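Local coordinates for capsule biosynthesis protein CapD proenzyme (Bacillus anthracis, PDB 3G9K) that cleaves the poly-gamma-D-glutamate capsule of the anthrax bacillus and links it by an amide bond to the peptidoglycan scaffold, at residues L29-E32 against E33-V37; L123-P126 against A127-Y130; I174-D177 against L178-L182; K191-E195 against G196-R200. All coordinates share one frame; numbering follows the deposited sequence.

Interaction 1: residues L29-E32 against E33-V37; sequences LAVE and EGMKV
Val31 and Met35, a turn apart on helix 28-39, form the apolar pair of this contact: Val31 CG1 lies 4.3 Å from CG of Met35, which was modelled as selenomethionine. The bends of Met35 at chi2 and chi3 then carry its selenium end away from Val31. That long, flexible chain suits a seam between surfaces, and it packs on Val23 of strand 22-25 and on the other protein chain of the assembly. Glu33 keeps CG beside its own backbone N (chi1 -60°), which sets that methylene 3.2 Å from Leu29 O, the same carbonyl that Glu33 N grips at 2.9 Å. A second bend at chi2 folds its carboxylate back along the helix, whereas the neighbouring Glu32 runs extended with CG anti to its N. Gly34, with no side chain, lies against the carbonyls of Ala30 and Val31, and its N bonds to Ala30 O at 3.0 Å. Ala30 packs on Leu55 and Glu33 on Val50 of helix 44-58. Glu33 OE2, weakly hydrogen-bonded to Tyr130 OH of helix 120-133, stands 4.5 Å from Glu32 OE2, so each carboxylate may raise the other's pKa, an effect that Lys36 NZ, 5.7 Å from Glu32 OE2, may partly offset.

Interaction 2: residues L123-P126 against A127-Y130; sequences LLQP and AINY
Pro126 and Ala127 meet at a kink in helix 120-133, where the proline nitrogen has no hydrogen to give to the turn before. Beyond it the backbone bonds resume: Ile128 N reaches Leu124 O at 3.1 Å, and Asn129 N and Tyr130 N bond to Gln125 O and Pro126 O. The link from Ala127 back to Leu123 is opened to admit a water, which donates to Leu123 O at 2.8 Å and accepts from Ala127 N at 3.0 Å. Both backbone groups therefore have a partner although the direct bond between them is missing. Among the side chains, Ile128 covers the preceding turn. Its CG1, held beside the backbone N (chi1 -71°), rests 3.3 Å from Leu124 O, and CD1 extends to 4.1 Å from Leu124 CB. The CG2 branch points the other way, to Gln125 NE2 at 3.7 Å. Gln125 bends at chi2 and crosses the side chain of Asn129 at about a right angle, while its OE1 is bonded to Gln186. The ring of Tyr130 approaches Pro126 O obliquely, with CD2 at 3.3 Å. Leucine and isoleucine suit the side facing helix 176-188, where Leu124 packs on Ile185 and Ile128 on Lys183. The small Ala127 lets Tyr53 of helix 44-58 come close, and Pro126 and Tyr130 face helix 28-39, so this helix is packed against three others.

Interaction 3: residues I174-D177 against L178-L182; sequences IQTD and LARTL
Asp177 and Arg180 run out from the helix together and form a salt bridge, Arg180 NH1 donating to Asp177 OD1 at 3.3 Å. The bond is long, and the donor comes from above the carboxylate, 48° out of its plane; the two flat groups are turned 54° apart. Arg180 leaves the helix with CG anti to its N and then bends at chi3 (-51°), which brings the guanidinium back over the first turn. There Thr176 O sits over one face and Thr176 CG2 is 3.7 Å from NH2. A water donates to Asp177 O at 2.9 Å and is weakly bonded to the same NH1. This is the N-terminal turn of helix 176-188; Gln175 holds the N-cap position, and Gln175 O accepts from Ala179 N at 2.9 Å. An aspartate suits such a turn, since its charge would probably interact favourably with the helix dipole. On the buried side Gln175 runs alongside Leu178, its OE1 3.8 Å from Leu178 CD2, while its NE2 bonds to Val57 O of helix 44-58. Leu178 packs on Val57 and Ile65. Thr181 OG1 is hydrogen-bonded to Ala31 O of the other protein chain, against which Asp177 and Leu178 also pack.

Interaction 4: residues K191-E195 against G196-R200; sequences KGFYE and GGVAR
Lys191 reaches along its own short helix to Glu195, the residue whose backbone N meets Ala199 CB at 3.4 Å across the turn. The bend at the end of the lysine chain (chi4 -69°) brings NZ to 2.7 Å from Glu195 OE2, met on the syn side of the carboxylate, so this salt bridge ties the first residue of helix 191-194 to the residue just past its end. Val198 CG2 packs against Gly192 O at 3.3 Å. A water beside the same carbonyl also touches Glu195 O and accepts from Val198 N at 3.0 Å, giving an amide near the start of the next helix a partner. Phe193 sends its ring obliquely past Val198, CD1 to CG1 at 4.0 Å. Tyr194 follows, with Phe193 CD2 3.4 Å above the centre of its ring, and its OH is bonded to Pro102 O. At Glu195 the chain leaves helical geometry, and Gly196 turns it with a positive phi of 72°, where a side chain would run into Glu195 O. The small Ala199 then fits closely under the turn. Helices 191-194 and 196-206 so joined pack among three others: Val198 lies on Lys184 of helix 176-188, Phe193 and Tyr194 on Val105 of helix 104-115, and Ala199 on Ile213 of helix 210-214.

Interactions 1 to 4 follow one another along the chain and also in space, each touching the next. Interaction 1 meets interaction 2, their centres 11 Å apart, where Glu33 OE1 packs on Pro126 CB at 3.5 Å. Interaction 2 joins interaction 3, 10 Å away between centres, by apolar packing of Ile128 CG1 on Leu182 CB at 3.6 Å. Thr181 CG2 and Val198 CG2, 4.1 Å apart, bring interaction 3 against interaction 4. Interactions 1 and 4 are about 28 Å apart between centres. This chain is the N-terminal piece of a proenzyme made as one polypeptide, a gamma-glutamyltransferase of the Ntn-hydrolase clan; interactions 1, 3 and 4 each also touch the other protein chain.

Interaction 1: residues L29-E32 against E33-V37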
ATOM      1  N   LEU A  29      16.100   0.827   3.021  1.00 19.37           N
ATOM      2  CA  LEU A  29      16.385   0.211   4.319  1.00 19.25           C
ATOM      3  C   LEU A  29      15.378  -0.902   4.648  1.00 18.96           C
ATOM      4  O   LEU A  29      15.717  -1.866   5.305  1.00 17.98           O
ATOM      5  CB  LEU A  29      16.449   1.258   5.448  1.00 18.95           C
ATOM      6  CG  LEU A  29      17.608   2.265   5.392  1.00 21.36           C
ATOM      7  CD1 LEU A  29      17.616   3.239   6.627  1.00 21.63           C
ATOM      8  CD2 LEU A  29      18.938   1.506   5.271  1.00 25.16           C
ATOM      9  N   ALA A  30      14.135  -0.734   4.194  1.00 18.29           N
ATOM     10  CA  ALA A  30      13.106  -1.765   4.306  1.00 18.77           C
ATOM     11  C   ALA A  30      13.480  -2.948   3.447  1.00 18.44           C
ATOM     12  O   ALA A  30      13.341  -4.097   3.895  1.00 17.48           O
ATOM     13  CB  ALA A  30      11.712  -1.222   3.911  1.00 18.15           C
ATOM     14  N   VAL A  31      13.931  -2.672   2.220  1.00 18.14           N
ATOM     15  CA  VAL A  31      14.428  -3.752   1.349  1.00 18.05           C
ATOM     16  C   VAL A  31      15.558  -4.487   2.073  1.00 17.92           C
ATOM     17  O   VAL A  31      15.532  -5.683   2.217  1.00 17.33           O
ATOM     18  CB  VAL A  31      14.902  -3.267  -0.031  1.00 18.30           C
ATOM     19  CG1 VAL A  31      15.461  -4.469  -0.909  1.00 17.41           C
ATOM     20  CG2 VAL A  31      13.782  -2.499  -0.786  1.00 16.37           C
ATOM     21  N   GLU A  32      16.547  -3.746   2.548  1.00 18.41           N
ATOM     22  CA  GLU A  32      17.680  -4.350   3.246  1.00 19.80           C
ATOM     23  C   GLU A  32      17.337  -5.218   4.461  1.00 19.44           C
ATOM     24  O   GLU A  32      17.845  -6.342   4.606  1.00 19.84           O
ATOM     25  CB  GLU A  32      18.638  -3.246   3.636  1.00 19.97           C
ATOM     26  CG  GLU A  32      19.888  -3.764   4.297  1.00 23.73           C
ATOM     27  CD  GLU A  32      20.790  -2.664   4.760  1.00 24.44           C
ATOM     28  OE1 GLU A  32      20.721  -1.549   4.218  1.00 30.66           O
ATOM     29  OE2 GLU A  32      21.597  -2.936   5.677  1.00 33.01           O
ATOM     30  N   GLU A  33      16.526  -4.689   5.369  1.00 18.43           N
ATOM     31  CA  GLU A  33      16.127  -5.440   6.539  1.00 17.98           C
ATOM     32  C   GLU A  33      15.279  -6.657   6.240  1.00 18.54           C
ATOM     33  O   GLU A  33      15.363  -7.674   6.930  1.00 19.60           O
ATOM     34  CB  GLU A  33      15.424  -4.531   7.543  1.00 17.04           C
ATOM     35  CG  GLU A  33      16.280  -3.382   8.028  1.00 17.17           C
ATOM     36  CD  GLU A  33      17.521  -3.853   8.813  1.00 19.13           C
ATOM     37  OE1 GLU A  33      17.522  -4.975   9.367  1.00 18.92           O
ATOM     38  OE2 GLU A  33      18.488  -3.052   8.896  1.00 22.47           O
ATOM     39  N   GLY A  34      14.419  -6.548   5.244  1.00 19.37           N
ATOM     40  CA  GLY A  34      13.620  -7.667   4.780  1.00 18.81           C
ATOM     41  C   GLY A  34      14.435  -8.813   4.192  1.00 19.35           C
ATOM     42  O   GLY A  34      14.176  -9.994   4.490  1.00 19.53           O
HETATM   43  N   MSE A  35      15.412  -8.430   3.360  1.00 24.21           N
HETATM   44  CA  MSE A  35      16.384  -9.374   2.786  1.00 24.57           C
HETATM   45  C   MSE A  35      17.218 -10.065   3.873  1.00 26.08           C
HETATM   46  O   MSE A  35      17.481 -11.261   3.779  1.00 25.94           O
HETATM   47  CB  MSE A  35      17.317  -8.669   1.797  1.00 24.47           C
HETATM   48  CG  MSE A  35      16.695  -8.317   0.444  1.00 22.50           C
HETATM   49 SE   MSE A  35      15.998  -9.835  -0.539  0.50 15.99          SE
HETATM   50  CE  MSE A  35      17.652 -10.524  -1.316  1.00 23.91           C
ATOM     51  N   LYS A  36      17.690  -9.292   4.884  1.00 22.64           N
ATOM     52  CA  LYS A  36      18.408  -9.843   6.056  1.00 23.89           C
ATOM     53  C   LYS A  36      17.637 -10.975   6.779  1.00 24.61           C
ATOM     54  O   LYS A  36      18.206 -12.039   7.058  1.00 24.91           O
ATOM     55  CB  LYS A  36      18.854  -8.691   6.983  1.00 24.30           C
ATOM     56  CG  LYS A  36      19.818  -9.013   8.164  1.00 24.89           C
ATOM     57  CD  LYS A  36      20.318  -7.676   8.735  1.00 26.02           C
ATOM     58  CE  LYS A  36      21.135  -7.764   9.988  1.00 29.41           C
ATOM     59  NZ  LYS A  36      21.951  -6.480  10.136  1.00 31.29           N
ATOM     60  N   VAL A  37      16.349 -10.780   7.053  1.00 24.91           N
ATOM     61  CA  VAL A  37      15.509 -11.817   7.638  1.00 25.78           C
ATOM     62  C   VAL A  37      15.473 -13.068   6.767  1.00 27.35           C
ATOM     63  O   VAL A  37      15.537 -14.217   7.256  1.00 28.02           O
ATOM     64  CB  VAL A  37      14.057 -11.287   7.878  1.00 24.93           C
ATOM     65  CG1 VAL A  37      13.086 -12.392   8.237  1.00 26.28           C
ATOM     66  CG2 VAL A  37      14.072 -10.212   8.963  1.00 25.00           C
TER

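Interaction 2: residues L123-P126 against A127-Y130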
ATOM      1  N   LEU A 123      11.848  -9.463  15.714  1.00 18.54           N
ATOM      2  CA  LEU A 123      11.310  -8.793  14.539  1.00 18.65           C
ATOM      3  C   LEU A 123      11.137  -7.266  14.664  1.00 18.63           C
ATOM      4  O   LEU A 123      11.212  -6.575  13.654  1.00 18.19           O
ATOM      5  CB  LEU A 123      10.003  -9.455  14.187  1.00 18.35           C
ATOM      6  CG  LEU A 123      10.044 -10.977  13.975  1.00 19.85           C
ATOM      7  CD1 LEU A 123       8.634 -11.499  13.634  1.00 17.08           C
ATOM      8  CD2 LEU A 123      11.044 -11.435  12.870  1.00 18.11           C
ATOM      9  N   LEU A 124      10.971  -6.751  15.902  1.00 18.20           N
ATOM     10  CA  LEU A 124      10.837  -5.315  16.144  1.00 19.18           C
ATOM     11  C   LEU A 124      12.173  -4.633  16.240  1.00 19.75           C
ATOM     12  O   LEU A 124      12.254  -3.422  16.108  1.00 18.60           O
ATOM     13  CB  LEU A 124      10.024  -5.061  17.430  1.00 19.93           C
ATOM     14  CG  LEU A 124       8.505  -4.939  17.249  1.00 22.06           C
ATOM     15  CD1 LEU A 124       7.923  -6.191  16.700  1.00 25.10           C
ATOM     16  CD2 LEU A 124       7.813  -4.576  18.588  1.00 22.96           C
ATOM     17  N   GLN A 125      13.238  -5.411  16.475  1.00 20.95           N
ATOM     18  CA  GLN A 125      14.522  -4.822  16.786  1.00 20.72           C
ATOM     19  C   GLN A 125      15.114  -3.979  15.655  1.00 20.38           C
ATOM     20  O   GLN A 125      15.650  -2.929  15.918  1.00 19.88           O
ATOM     21  CB  GLN A 125      15.547  -5.872  17.289  1.00 20.88           C
ATOM     22  CG  GLN A 125      16.748  -5.243  17.976  1.00 21.11           C
ATOM     23  CD  GLN A 125      16.387  -4.571  19.283  1.00 19.90           C
ATOM     24  OE1 GLN A 125      15.692  -5.144  20.117  1.00 22.88           O
ATOM     25  NE2 GLN A 125      16.850  -3.377  19.462  1.00 19.99           N
ATOM     26  N   PRO A 126      15.064  -4.441  14.402  1.00 20.51           N
ATOM     27  CA  PRO A 126      15.635  -3.522  13.395  1.00 20.22           C
ATOM     28  C   PRO A 126      14.996  -2.115  13.353  1.00 20.02           C
ATOM     29  O   PRO A 126      15.693  -1.117  13.244  1.00 18.77           O
ATOM     30  CB  PRO A 126      15.417  -4.281  12.092  1.00 20.26           C
ATOM     31  CG  PRO A 126      15.414  -5.710  12.504  1.00 21.73           C
ATOM     32  CD  PRO A 126      14.623  -5.694  13.792  1.00 20.33           C
ATOM     33  N   ALA A 127      13.669  -2.061  13.431  1.00 19.56           N
ATOM     34  CA  ALA A 127      12.963  -0.787  13.487  1.00 18.92           C
ATOM     35  C   ALA A 127      13.421   0.039  14.693  1.00 18.59           C
ATOM     36  O   ALA A 127      13.698   1.214  14.547  1.00 19.93           O
ATOM     37  CB  ALA A 127      11.482  -1.002  13.555  1.00 17.84           C
ATOM     38  N   ILE A 128      13.509  -0.601  15.858  1.00 18.01           N
ATOM     39  CA  ILE A 128      13.920   0.026  17.088  1.00 18.16           C
ATOM     40  C   ILE A 128      15.303   0.647  16.915  1.00 18.48           C
ATOM     41  O   ILE A 128      15.519   1.745  17.371  1.00 18.58           O
ATOM     42  CB  ILE A 128      13.883  -0.960  18.290  1.00 16.86           C
ATOM     43  CG1 ILE A 128      12.440  -1.312  18.693  1.00 18.17           C
ATOM     44  CG2 ILE A 128      14.624  -0.410  19.473  1.00 19.55           C
ATOM     45  CD1 ILE A 128      12.367  -2.515  19.665  1.00 17.96           C
ATOM     46  N   ASN A 129      16.217  -0.046  16.219  1.00 19.75           N
ATOM     47  CA  ASN A 129      17.586   0.456  16.008  1.00 20.26           C
ATOM     48  C   ASN A 129      17.615   1.754  15.185  1.00 20.73           C
ATOM     49  O   ASN A 129      18.323   2.713  15.508  1.00 19.99           O
ATOM     50  CB  ASN A 129      18.441  -0.617  15.299  1.00 21.69           C
ATOM     51  CG  ASN A 129      18.759  -1.842  16.181  1.00 24.32           C
ATOM     52  OD1 ASN A 129      19.157  -2.899  15.647  1.00 29.81           O
ATOM     53  ND2 ASN A 129      18.601  -1.712  17.499  1.00 25.92           N
ATOM     54  N   TYR A 130      16.818   1.798  14.118  1.00 20.25           N
ATOM     55  CA  TYR A 130      16.665   3.016  13.301  1.00 20.13           C
ATOM     56  C   TYR A 130      15.992   4.149  14.057  1.00 19.86           C
ATOM     57  O   TYR A 130      16.381   5.295  13.885  1.00 19.54           O
ATOM     58  CB  TYR A 130      15.914   2.741  11.987  1.00 20.41           C
ATOM     59  CG  TYR A 130      16.661   1.873  10.991  1.00 20.45           C
ATOM     60  CD1 TYR A 130      17.921   2.239  10.508  1.00 23.10           C
ATOM     61  CD2 TYR A 130      16.086   0.719  10.487  1.00 21.86           C
ATOM     62  CE1 TYR A 130      18.602   1.445   9.588  1.00 21.15           C
ATOM     63  CE2 TYR A 130      16.749  -0.066   9.584  1.00 20.97           C
ATOM     64  CZ  TYR A 130      18.010   0.294   9.134  1.00 23.28           C
ATOM     65  OH  TYR A 130      18.669  -0.515   8.226  1.00 25.14           O
TER
HETATM   66  O   HOH W   1      11.632  -4.026  12.539  1.00 24.53           O

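Interaction 3: residues I174-D177 against L178-L182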
ATOM      1  N   ILE A 174      17.003  10.996  14.341  1.00 21.92           N
ATOM      2  CA  ILE A 174      16.918  10.163  15.532  1.00 21.60           C
ATOM      3  C   ILE A 174      15.529  10.394  16.161  1.00 20.40           C
ATOM      4  O   ILE A 174      15.070  11.536  16.247  1.00 20.53           O
ATOM      5  CB  ILE A 174      17.991  10.499  16.605  1.00 21.44           C
ATOM      6  CG1 ILE A 174      19.412  10.123  16.091  1.00 22.25           C
ATOM      7  CG2 ILE A 174      17.668   9.754  17.880  1.00 20.78           C
ATOM      8  CD1 ILE A 174      20.669  10.729  16.928  1.00 22.11           C
ATOM      9  N   GLN A 175      14.853   9.294  16.505  1.00 20.86           N
ATOM     10  CA  GLN A 175      13.458   9.305  17.024  1.00 20.52           C
ATOM     11  C   GLN A 175      13.341   8.578  18.377  1.00 20.19           C
ATOM     12  O   GLN A 175      12.799   7.459  18.480  1.00 18.45           O
ATOM     13  CB  GLN A 175      12.473   8.701  15.980  1.00 20.23           C
ATOM     14  CG  GLN A 175      12.307   9.529  14.706  1.00 19.72           C
ATOM     15  CD  GLN A 175      11.402   8.900  13.685  1.00 20.30           C
ATOM     16  OE1 GLN A 175      10.211   9.201  13.612  1.00 19.61           O
ATOM     17  NE2 GLN A 175      11.973   8.027  12.875  1.00 15.44           N
ATOM     18  N   THR A 176      13.843   9.250  19.414  1.00 20.27           N
ATOM     19  CA  THR A 176      13.894   8.738  20.764  1.00 21.32           C
ATOM     20  C   THR A 176      12.558   8.373  21.398  1.00 21.28           C
ATOM     21  O   THR A 176      12.438   7.296  21.966  1.00 21.39           O
ATOM     22  CB  THR A 176      14.625   9.717  21.655  1.00 22.26           C
ATOM     23  OG1 THR A 176      15.951   9.856  21.128  1.00 23.40           O
ATOM     24  CG2 THR A 176      14.672   9.213  23.092  1.00 23.72           C
ATOM     25  N   ASP A 177      11.562   9.249  21.290  1.00 21.95           N
ATOM     26  CA  ASP A 177      10.201   8.962  21.767  1.00 21.64           C
ATOM     27  C   ASP A 177       9.639   7.713  21.110  1.00 20.47           C
ATOM     28  O   ASP A 177       9.065   6.864  21.806  1.00 21.10           O
ATOM     29  CB  ASP A 177       9.222  10.124  21.505  1.00 22.17           C
ATOM     30  CG  ASP A 177       9.537  11.395  22.308  1.00 26.24           C
ATOM     31  OD1 ASP A 177      10.401  11.378  23.187  1.00 27.06           O
ATOM     32  OD2 ASP A 177       8.841  12.415  22.087  1.00 31.70           O
ATOM     33  N   LEU A 178       9.776   7.602  19.788  1.00 19.49           N
ATOM     34  CA  LEU A 178       9.317   6.416  19.071  1.00 19.17           C
ATOM     35  C   LEU A 178      10.047   5.139  19.498  1.00 18.30           C
ATOM     36  O   LEU A 178       9.426   4.073  19.580  1.00 18.19           O
ATOM     37  CB  LEU A 178       9.394   6.601  17.530  1.00 17.56           C
ATOM     38  CG  LEU A 178       8.919   5.476  16.601  1.00 19.47           C
ATOM     39  CD1 LEU A 178       7.447   5.100  16.869  1.00 16.36           C
ATOM     40  CD2 LEU A 178       9.130   5.885  15.100  1.00 19.26           C
ATOM     41  N   ALA A 179      11.371   5.223  19.695  1.00 18.90           N
ATOM     42  CA  ALA A 179      12.118   4.073  20.226  1.00 19.22           C
ATOM     43  C   ALA A 179      11.528   3.604  21.546  1.00 18.76           C
ATOM     44  O   ALA A 179      11.282   2.444  21.715  1.00 19.81           O
ATOM     45  CB  ALA A 179      13.588   4.382  20.354  1.00 17.34           C
ATOM     46  N   ARG A 180      11.243   4.527  22.455  1.00 20.11           N
ATOM     47  CA  ARG A 180      10.597   4.193  23.713  1.00 19.57           C
ATOM     48  C   ARG A 180       9.306   3.435  23.500  1.00 18.55           C
ATOM     49  O   ARG A 180       9.096   2.380  24.123  1.00 17.68           O
ATOM     50  CB  ARG A 180      10.333   5.457  24.535  1.00 19.91           C
ATOM     51  CG  ARG A 180       9.848   5.176  25.947  1.00 20.78           C
ATOM     52  CD  ARG A 180       9.736   6.487  26.745  1.00 23.99           C
ATOM     53  NE  ARG A 180      10.984   7.248  26.640  1.00 28.68           N
ATOM     54  CZ  ARG A 180      11.135   8.431  26.036  1.00 30.30           C
ATOM     55  NH1 ARG A 180      10.123   9.074  25.472  1.00 31.46           N
ATOM     56  NH2 ARG A 180      12.339   8.987  26.007  1.00 31.11           N
ATOM     57  N   THR A 181       8.435   3.950  22.621  1.00 17.67           N
ATOM     58  CA  THR A 181       7.169   3.296  22.349  1.00 17.02           C
ATOM     59  C   THR A 181       7.391   1.906  21.790  1.00 17.23           C
ATOM     60  O   THR A 181       6.747   0.947  22.219  1.00 16.07           O
ATOM     61  CB  THR A 181       6.266   4.140  21.399  1.00 16.59           C
ATOM     62  OG1 THR A 181       6.052   5.435  21.992  1.00 18.14           O
ATOM     63  CG2 THR A 181       4.857   3.435  21.069  1.00 15.79           C
ATOM     64  N   LEU A 182       8.262   1.811  20.793  1.00 16.74           N
ATOM     65  CA  LEU A 182       8.537   0.521  20.156  1.00 17.07           C
ATOM     66  C   LEU A 182       9.153  -0.483  21.188  1.00 17.54           C
ATOM     67  O   LEU A 182       8.809  -1.651  21.194  1.00 16.91           O
ATOM     68  CB  LEU A 182       9.454   0.703  18.942  1.00 17.16           C
ATOM     69  CG  LEU A 182       8.913   1.483  17.746  1.00 15.61           C
ATOM     70  CD1 LEU A 182       9.924   1.572  16.639  1.00 16.37           C
ATOM     71  CD2 LEU A 182       7.591   0.838  17.164  1.00 14.21           C
TER
HETATM   72  O   HOH W   2       7.595   8.206  23.860  1.00 33.51           O

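Interaction 4: residues K191-E195 against G196-R200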
ATOM      1  N   LYS A 191      -0.467  -4.855  24.216  1.00 19.65           N
ATOM      2  CA  LYS A 191      -0.851  -4.098  25.417  1.00 20.53           C
ATOM      3  C   LYS A 191      -0.007  -2.859  25.647  1.00 18.91           C
ATOM      4  O   LYS A 191      -0.469  -1.898  26.257  1.00 18.80           O
ATOM      5  CB  LYS A 191      -0.784  -4.968  26.696  1.00 22.05           C
ATOM      6  CG  LYS A 191      -1.896  -6.033  26.769  1.00 26.25           C
ATOM      7  CD  LYS A 191      -1.832  -6.841  28.071  1.00 26.29           C
ATOM      8  CE  LYS A 191      -3.071  -7.731  28.226  1.00 30.32           C
ATOM      9  NZ  LYS A 191      -4.311  -6.918  28.465  1.00 32.62           N
ATOM     10  N   GLY A 192       1.250  -2.898  25.211  1.00 18.45           N
ATOM     11  CA  GLY A 192       2.144  -1.759  25.285  1.00 17.12           C
ATOM     12  C   GLY A 192       1.708  -0.552  24.481  1.00 16.75           C
ATOM     13  O   GLY A 192       2.251   0.507  24.674  1.00 17.24           O
ATOM     14  N   PHE A 193       0.820  -0.763  23.509  1.00 15.68           N
ATOM     15  CA  PHE A 193       0.246   0.310  22.670  1.00 16.93           C
ATOM     16  C   PHE A 193      -1.212   0.603  23.076  1.00 17.11           C
ATOM     17  O   PHE A 193      -1.557   1.761  23.246  1.00 17.64           O
ATOM     18  CB  PHE A 193       0.317  -0.105  21.208  1.00 16.12           C
ATOM     19  CG  PHE A 193      -0.167   0.939  20.218  1.00 15.70           C
ATOM     20  CD1 PHE A 193       0.715   1.856  19.664  1.00 15.67           C
ATOM     21  CD2 PHE A 193      -1.490   0.945  19.771  1.00 15.82           C
ATOM     22  CE1 PHE A 193       0.301   2.785  18.738  1.00 12.88           C
ATOM     23  CE2 PHE A 193      -1.913   1.881  18.832  1.00 14.72           C
ATOM     24  CZ  PHE A 193      -1.032   2.800  18.328  1.00 13.85           C
ATOM     25  N   TYR A 194      -2.041  -0.458  23.223  1.00 16.71           N
ATOM     26  CA  TYR A 194      -3.491  -0.338  23.378  1.00 16.79           C
ATOM     27  C   TYR A 194      -3.944  -0.178  24.836  1.00 17.48           C
ATOM     28  O   TYR A 194      -5.115  -0.008  25.093  1.00 18.75           O
ATOM     29  CB  TYR A 194      -4.187  -1.520  22.713  1.00 15.62           C
ATOM     30  CG  TYR A 194      -4.019  -1.575  21.212  1.00 16.00           C
ATOM     31  CD1 TYR A 194      -4.844  -0.842  20.363  1.00 15.28           C
ATOM     32  CD2 TYR A 194      -2.958  -2.274  20.649  1.00 15.54           C
ATOM     33  CE1 TYR A 194      -4.651  -0.854  19.003  1.00 15.37           C
ATOM     34  CE2 TYR A 194      -2.761  -2.312  19.316  1.00 16.22           C
ATOM     35  CZ  TYR A 194      -3.615  -1.599  18.465  1.00 17.03           C
ATOM     36  OH  TYR A 194      -3.398  -1.648  17.119  1.00 14.52           O
ATOM     37  N   GLU A 195      -2.995  -0.145  25.777  1.00 17.46           N
ATOM     38  CA  GLU A 195      -3.290   0.070  27.188  1.00 17.93           C
ATOM     39  C   GLU A 195      -2.119   0.838  27.748  1.00 17.33           C
ATOM     40  O   GLU A 195      -1.173   1.119  27.037  1.00 17.18           O
ATOM     41  CB  GLU A 195      -3.499  -1.241  27.932  1.00 17.88           C
ATOM     42  CG  GLU A 195      -4.587  -2.137  27.354  1.00 19.95           C
ATOM     43  CD  GLU A 195      -4.673  -3.470  28.079  1.00 21.07           C
ATOM     44  OE1 GLU A 195      -4.431  -3.510  29.291  1.00 24.70           O
ATOM     45  OE2 GLU A 195      -4.966  -4.479  27.440  1.00 23.24           O
ATOM     46  N   GLY A 196      -2.203   1.236  29.008  1.00 17.97           N
ATOM     47  CA  GLY A 196      -1.096   1.911  29.657  1.00 17.11           C
ATOM     48  C   GLY A 196      -0.863   3.317  29.189  1.00 17.80           C
ATOM     49  O   GLY A 196      -1.747   3.974  28.646  1.00 17.88           O
ATOM     50  N   GLY A 197       0.351   3.800  29.440  1.00 17.83           N
ATOM     51  CA  GLY A 197       0.718   5.151  29.093  1.00 18.10           C
ATOM     52  C   GLY A 197       0.562   5.518  27.625  1.00 18.13           C
ATOM     53  O   GLY A 197       0.167   6.654  27.315  1.00 17.29           O
ATOM     54  N   VAL A 198       0.842   4.586  26.704  1.00 16.34           N
ATOM     55  CA  VAL A 198       0.766   4.918  25.319  1.00 16.54           C
ATOM     56  C   VAL A 198      -0.691   5.167  24.966  1.00 17.22           C
ATOM     57  O   VAL A 198      -0.993   6.142  24.280  1.00 16.72           O
ATOM     58  CB  VAL A 198       1.341   3.838  24.388  1.00 17.02           C
ATOM     59  CG1 VAL A 198       1.014   4.179  22.891  1.00 16.62           C
ATOM     60  CG2 VAL A 198       2.852   3.750  24.588  1.00 14.57           C
ATOM     61  N   ALA A 199      -1.558   4.260  25.420  1.00 16.56           N
ATOM     62  CA  ALA A 199      -2.997   4.392  25.253  1.00 16.93           C
ATOM     63  C   ALA A 199      -3.513   5.677  25.855  1.00 17.50           C
ATOM     64  O   ALA A 199      -4.332   6.377  25.240  1.00 16.52           O
ATOM     65  CB  ALA A 199      -3.731   3.198  25.840  1.00 17.21           C
ATOM     66  N   ARG A 200      -2.974   6.048  27.016  1.00 18.44           N
ATOM     67  CA  ARG A 200      -3.330   7.323  27.595  1.00 19.29           C
ATOM     68  C   ARG A 200      -2.919   8.492  26.674  1.00 19.22           C
ATOM     69  O   ARG A 200      -3.710   9.431  26.506  1.00 19.16           O
ATOM     70  CB  ARG A 200      -2.756   7.474  29.015  1.00 20.05           C
ATOM     71  CG  ARG A 200      -3.501   6.640  30.058  1.00 21.41           C
ATOM     72  CD  ARG A 200      -3.094   6.971  31.477  1.00 22.47           C
ATOM     73  NE  ARG A 200      -1.695   6.649  31.798  1.00 27.01           N
ATOM     74  CZ  ARG A 200      -1.240   5.439  32.146  1.00 25.84           C
ATOM     75  NH1 ARG A 200      -2.051   4.377  32.186  1.00 29.26           N
ATOM     76  NH2 ARG A 200       0.050   5.287  32.436  1.00 29.11           N
TER
HETATM   77  O   HOH W   3       1.427   1.688  27.008  1.00 23.26           O